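Long-range contacts in putative sortase (Streptococcus pneumoniae, PDB 2W1J), which probably acts as a cysteine transpeptidase that joins pilin subunits during pilus assembly: residues K131-F136 with Y147-Q151; D170-L175 with L187-R193. One frame throughout, in Å; residues are numbered along the deposited sequence.

Interactions 1 and 2 are two beta-hairpin contacts in one sheet, with centres about 8 Å apart. They come in series along the chain. Strands 144-155 and 185-194 are sheet neighbours and join the two contacts. At this seam R190 N probably donates to Q151 O at 2.8 Å. D150 and Q151 both face R190, which makes a classic beta bulge. A second tie is the probable hydrogen bond from Y147 OH to D170 OD1, 2.7 Å long. Sortases as a family carry the catalytic cysteine and arginine near the turn end of the hairpin of interaction 2. Interaction 1 flanks that hairpin, and its 131-134 turn binds a glycerol, probably from the crystallisation liquor.

Interaction 1: residues K131-F136 with Y147-Q151; sequences KVGDKF and YQVDQ
F136 and Y147 form an antiparallel hydrogen-bonded pair. F136 N donates to Y147 O at 3.0 Å, and Y147 N returns a bond to F136 O. Two more backbone bonds grip V149. Its N reaches D134 O at 2.8 Å, and its O takes a nearly straight bond (174°) from G133 N, also 2.8 Å. These last two come from a type II turn, K131 to D134, closed by the bond from D134 N to K131 O. D134 OD2 accepts a hydrogen bond from K131 N at 2.8 Å, met from above the carboxylate plane.

Most of the apolar packing lies on the face of F136 and Y147. F136 CG sits between its backbone N and carbonyl carbon (chi1 63°), which places the ring face against Y147 CB. This CB lies 3.7 Å from the F136 centroid, a CH-pi contact. The two rings are near parallel but slid apart and barely overlap. V149 CG2 touches the F136 ring edge, 4.1 Å from CD2. V149 also fits into the turn, with CG2 3.4 Å from D134 O and CB against K131 O, and V132 CG1 lies beside its CG1. On the other face Q148 CG lies 3.7 Å from G133 O.

Four backbone bonds set the register, while F136, Y147 and V149 supply most of the buried surface. F136 also packs on V172 and L174 of strand 170-178.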
# COMPACT_ATOMS: atom_id res chain seq x y z
N LYS A 131 -13.56 -9.09 5.56
CA LYS A 131 -14.77 -8.58 6.19
C LYS A 131 -14.44 -7.38 7.04
O LYS A 131 -13.32 -7.26 7.55
CB LYS A 131 -15.39 -9.66 7.08
CG LYS A 131 -15.83 -10.89 6.32
CD LYS A 131 -16.54 -11.88 7.23
CE LYS A 131 -17.96 -11.41 7.56
NZ LYS A 131 -18.76 -12.43 8.30
N VAL A 132 -15.40 -6.49 7.24
CA VAL A 132 -15.22 -5.44 8.22
C VAL A 132 -14.80 -6.09 9.55
O VAL A 132 -15.27 -7.17 9.91
CB VAL A 132 -16.49 -4.59 8.38
CG1 VAL A 132 -16.76 -3.80 7.11
CG2 VAL A 132 -17.70 -5.45 8.78
N GLY A 133 -13.89 -5.43 10.25
CA GLY A 133 -13.34 -5.97 11.49
C GLY A 133 -12.06 -6.77 11.30
O GLY A 133 -11.29 -6.95 12.25
N ASP A 134 -11.81 -7.29 10.10
CA ASP A 134 -10.55 -7.98 9.86
C ASP A 134 -9.38 -7.01 9.98
O ASP A 134 -9.51 -5.82 9.69
CB ASP A 134 -10.52 -8.66 8.48
CG ASP A 134 -11.42 -9.87 8.39
OD1 ASP A 134 -11.88 -10.37 9.44
OD2 ASP A 134 -11.67 -10.33 7.25
N LYS A 135 -8.22 -7.54 10.36
CA LYS A 135 -7.02 -6.73 10.54
C LYS A 135 -5.99 -6.94 9.43
O LYS A 135 -5.90 -8.01 8.83
CB LYS A 135 -6.39 -7.00 11.91
CG LYS A 135 -7.29 -6.54 13.08
CD LYS A 135 -6.64 -6.76 14.43
CE LYS A 135 -7.60 -6.43 15.56
NZ LYS A 135 -7.01 -6.77 16.89
N PHE A 136 -5.23 -5.89 9.15
CA PHE A 136 -4.04 -6.03 8.33
C PHE A 136 -2.94 -5.17 8.89
O PHE A 136 -3.18 -4.28 9.71
CB PHE A 136 -4.31 -5.80 6.84
CG PHE A 136 -4.79 -4.41 6.47
CD1 PHE A 136 -3.88 -3.42 6.16
CD2 PHE A 136 -6.14 -4.13 6.37
CE1 PHE A 136 -4.31 -2.15 5.77
CE2 PHE A 136 -6.58 -2.86 5.98
CZ PHE A 136 -5.67 -1.88 5.68
N TYR A 147 -4.12 -1.99 11.13
CA TYR A 147 -5.33 -1.39 10.58
C TYR A 147 -6.49 -2.36 10.70
O TYR A 147 -6.29 -3.58 10.65
CB TYR A 147 -5.11 -0.98 9.11
CG TYR A 147 -4.20 0.22 8.98
CD1 TYR A 147 -2.81 0.09 9.04
CD2 TYR A 147 -4.75 1.50 8.90
CE1 TYR A 147 -1.99 1.22 8.99
CE2 TYR A 147 -3.94 2.63 8.86
CZ TYR A 147 -2.56 2.48 8.90
OH TYR A 147 -1.74 3.59 8.87
N GLN A 148 -7.70 -1.82 10.84
CA GLN A 148 -8.90 -2.64 10.95
C GLN A 148 -9.89 -2.22 9.87
O GLN A 148 -10.23 -1.05 9.75
CB GLN A 148 -9.51 -2.47 12.34
CG GLN A 148 -10.78 -3.25 12.56
CD GLN A 148 -11.32 -3.01 13.96
OE1 GLN A 148 -10.57 -3.00 14.93
NE2 GLN A 148 -12.62 -2.77 14.06
N VAL A 149 -10.32 -3.19 9.06
CA VAL A 149 -11.21 -2.89 7.94
C VAL A 149 -12.51 -2.29 8.47
O VAL A 149 -13.17 -2.85 9.35
CB VAL A 149 -11.51 -4.16 7.13
CG1 VAL A 149 -12.52 -3.85 6.02
CG2 VAL A 149 -10.22 -4.74 6.59
N ASP A 150 -12.90 -1.15 7.90
CA ASP A 150 -14.18 -0.52 8.25
C ASP A 150 -15.11 -0.24 7.07
O ASP A 150 -16.26 0.12 7.28
CB ASP A 150 -13.97 0.77 9.07
CG ASP A 150 -13.60 1.98 8.22
OD1 ASP A 150 -13.02 1.82 7.15
OD2 ASP A 150 -13.91 3.14 8.61
N GLN A 151 -14.63 -0.42 5.84
CA GLN A 151 -15.45 -0.10 4.67
C GLN A 151 -14.90 -0.86 3.48
O GLN A 151 -13.69 -0.82 3.23
CB GLN A 151 -15.45 1.39 4.37
CG GLN A 151 -16.26 1.78 3.13
CD GLN A 151 -16.29 3.28 2.91
OE1 GLN A 151 -17.12 3.99 3.48
NE2 GLN A 151 -15.38 3.77 2.07

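Interaction 2: residues D170-L175 with L187-R193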
# COMPACT_ATOMS: atom_id res chain seq x y z
N ASP A 170 -6.69 8.19 9.89
CA ASP A 170 -5.46 7.51 9.48
C ASP A 170 -5.92 6.22 8.80
O ASP A 170 -6.30 5.26 9.47
CB ASP A 170 -4.63 7.21 10.75
CG ASP A 170 -3.31 6.49 10.47
OD1 ASP A 170 -3.11 5.92 9.37
OD2 ASP A 170 -2.45 6.47 11.40
N TYR A 171 -5.93 6.24 7.46
CA TYR A 171 -6.50 5.16 6.65
C TYR A 171 -5.45 4.52 5.74
O TYR A 171 -4.54 5.19 5.25
CB TYR A 171 -7.59 5.73 5.73
CG TYR A 171 -8.92 6.07 6.36
CD1 TYR A 171 -9.59 5.17 7.18
CD2 TYR A 171 -9.57 7.27 6.04
CE1 TYR A 171 -10.86 5.48 7.71
CE2 TYR A 171 -10.82 7.58 6.55
CZ TYR A 171 -11.46 6.68 7.38
OH TYR A 171 -12.71 7.00 7.89
N VAL A 172 -5.61 3.22 5.50
CA VAL A 172 -4.94 2.57 4.38
C VAL A 172 -6.03 1.84 3.60
O VAL A 172 -6.87 1.14 4.19
CB VAL A 172 -3.87 1.56 4.85
CG1 VAL A 172 -3.38 0.70 3.69
CG2 VAL A 172 -2.69 2.31 5.48
N THR A 173 -6.03 2.03 2.28
CA THR A 173 -6.93 1.29 1.40
C THR A 173 -6.13 0.32 0.55
O THR A 173 -5.09 0.68 -0.03
CB THR A 173 -7.77 2.24 0.52
OG1 THR A 173 -8.64 3.00 1.37
CG2 THR A 173 -8.60 1.48 -0.52
N LEU A 174 -6.62 -0.92 0.50
CA LEU A 174 -6.10 -1.96 -0.37
C LEU A 174 -6.99 -2.00 -1.61
O LEU A 174 -8.22 -2.10 -1.51
CB LEU A 174 -6.09 -3.30 0.37
CG LEU A 174 -5.48 -3.24 1.77
CD1 LEU A 174 -5.55 -4.63 2.40
CD2 LEU A 174 -4.04 -2.77 1.72
N LEU A 175 -6.35 -1.86 -2.77
CA LEU A 175 -7.03 -1.63 -4.04
C LEU A 175 -6.74 -2.76 -5.02
O LEU A 175 -5.58 -3.09 -5.25
CB LEU A 175 -6.52 -0.31 -4.63
CG LEU A 175 -6.89 0.08 -6.06
CD1 LEU A 175 -8.40 0.26 -6.16
CD2 LEU A 175 -6.17 1.34 -6.50
N LEU A 187 -12.16 -2.81 -6.41
CA LEU A 187 -12.55 -3.12 -5.03
C LEU A 187 -11.61 -2.37 -4.10
O LEU A 187 -10.38 -2.44 -4.26
CB LEU A 187 -12.40 -4.63 -4.80
CG LEU A 187 -12.75 -5.14 -3.40
CD1 LEU A 187 -14.23 -5.00 -3.16
CD2 LEU A 187 -12.33 -6.60 -3.22
N LEU A 188 -12.20 -1.67 -3.13
CA LEU A 188 -11.46 -0.89 -2.15
C LEU A 188 -11.75 -1.45 -0.77
O LEU A 188 -12.91 -1.43 -0.33
CB LEU A 188 -11.95 0.56 -2.14
CG LEU A 188 -11.77 1.41 -3.38
CD1 LEU A 188 -12.09 2.86 -3.11
CD2 LEU A 188 -10.41 1.26 -3.97
N VAL A 189 -10.72 -1.93 -0.09
CA VAL A 189 -10.87 -2.41 1.27
C VAL A 189 -10.13 -1.41 2.15
O VAL A 189 -8.90 -1.35 2.12
CB VAL A 189 -10.29 -3.83 1.42
CG1 VAL A 189 -10.30 -4.25 2.88
CG2 VAL A 189 -11.09 -4.82 0.57
N ARG A 190 -10.89 -0.61 2.89
CA ARG A 190 -10.31 0.46 3.71
C ARG A 190 -10.22 0.02 5.16
O ARG A 190 -11.20 -0.47 5.72
CB ARG A 190 -11.17 1.72 3.63
CG ARG A 190 -10.54 2.92 4.33
CD ARG A 190 -11.47 4.12 4.29
NE ARG A 190 -12.60 3.96 5.18
CZ ARG A 190 -13.59 4.84 5.29
NH1 ARG A 190 -13.63 5.90 4.49
NH2 ARG A 190 -14.56 4.64 6.17
N GLY A 191 -9.06 0.25 5.77
CA GLY A 191 -8.91 0.07 7.22
C GLY A 191 -8.51 1.37 7.90
O GLY A 191 -7.83 2.20 7.30
N HIS A 192 -8.95 1.54 9.15
CA HIS A 192 -8.45 2.64 9.99
C HIS A 192 -7.39 2.13 10.94
O HIS A 192 -7.42 0.97 11.37
CB HIS A 192 -9.58 3.36 10.75
CG HIS A 192 -10.37 2.49 11.66
ND1 HIS A 192 -9.92 2.04 12.89
CD2 HIS A 192 -11.62 2.00 11.53
CE1 HIS A 192 -10.86 1.30 13.46
NE2 HIS A 192 -11.90 1.26 12.65
N ARG A 193 -6.48 3.02 11.29
CA ARG A 193 -5.38 2.69 12.18
C ARG A 193 -5.93 2.32 13.56
O ARG A 193 -6.87 2.97 14.06
CB ARG A 193 -4.48 3.91 12.28
CG ARG A 193 -3.23 3.71 13.12
CD ARG A 193 -2.17 2.89 12.40
NE ARG A 193 -0.97 2.77 13.23
CZ ARG A 193 -0.03 3.70 13.32
NH1 ARG A 193 -0.12 4.82 12.59
NH2 ARG A 193 1.02 3.51 14.11
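Y171 and R190 stack where strands 170-175 and 187-193 run antiparallel. R190 CD lies over the centre of the ring as a CH-pi contact, 3.7 Å from the centroid. The R190 chain then bends at chi3 (73°). This lays the guanidinium almost flat on the ring, with the planes 10° apart. CZ sits off-centre, 4.0 Å from the ring centroid, in a cation-pi contact. NH2 of R190 makes its salt bridge with D150 OD2 on strand 144-155, which would help hold the guanidinium in place. G191 O meets the ring edge in plane, 3.5 Å from Y171 CD1.

T173 comes next on the same face. Its OG1 packs on R190 CG and hydrogen-bonds to H109 NE2, while CG2 touches L188 CB at 3.8 Å. On the opposite face V172 and L174 are buried, and both touch F136 of strand 135-139.

The two strands form a beta hairpin of the sortase fold, set in the sheet between strands 108-113 and 144-155. Pairs V172-G191 and L174-V189 are hydrogen-bonded both ways. The bond from G191 N to V172 O is 2.8 Å and nearly straight.

The D170-R193 end is more exposed, though its side chains still meet closely. Backbone R193 N bonds to D170 O. R193 CB and CG lie against the D170 carboxylate, and the chain then bends at chi2 (75°). NH1 reaches the syn side of OD2 in a 3.1 Å salt bridge, with the carboxylate and guanidinium planes almost perpendicular. OD2 also takes a bond from G105 N, and OD1 is held by Y147 OH. The loose side is at H192, also partly exposed. It reaches the ring of Y171 with CB alone, 3.9 Å from CE1, while its imidazole turns off from strand 170-175.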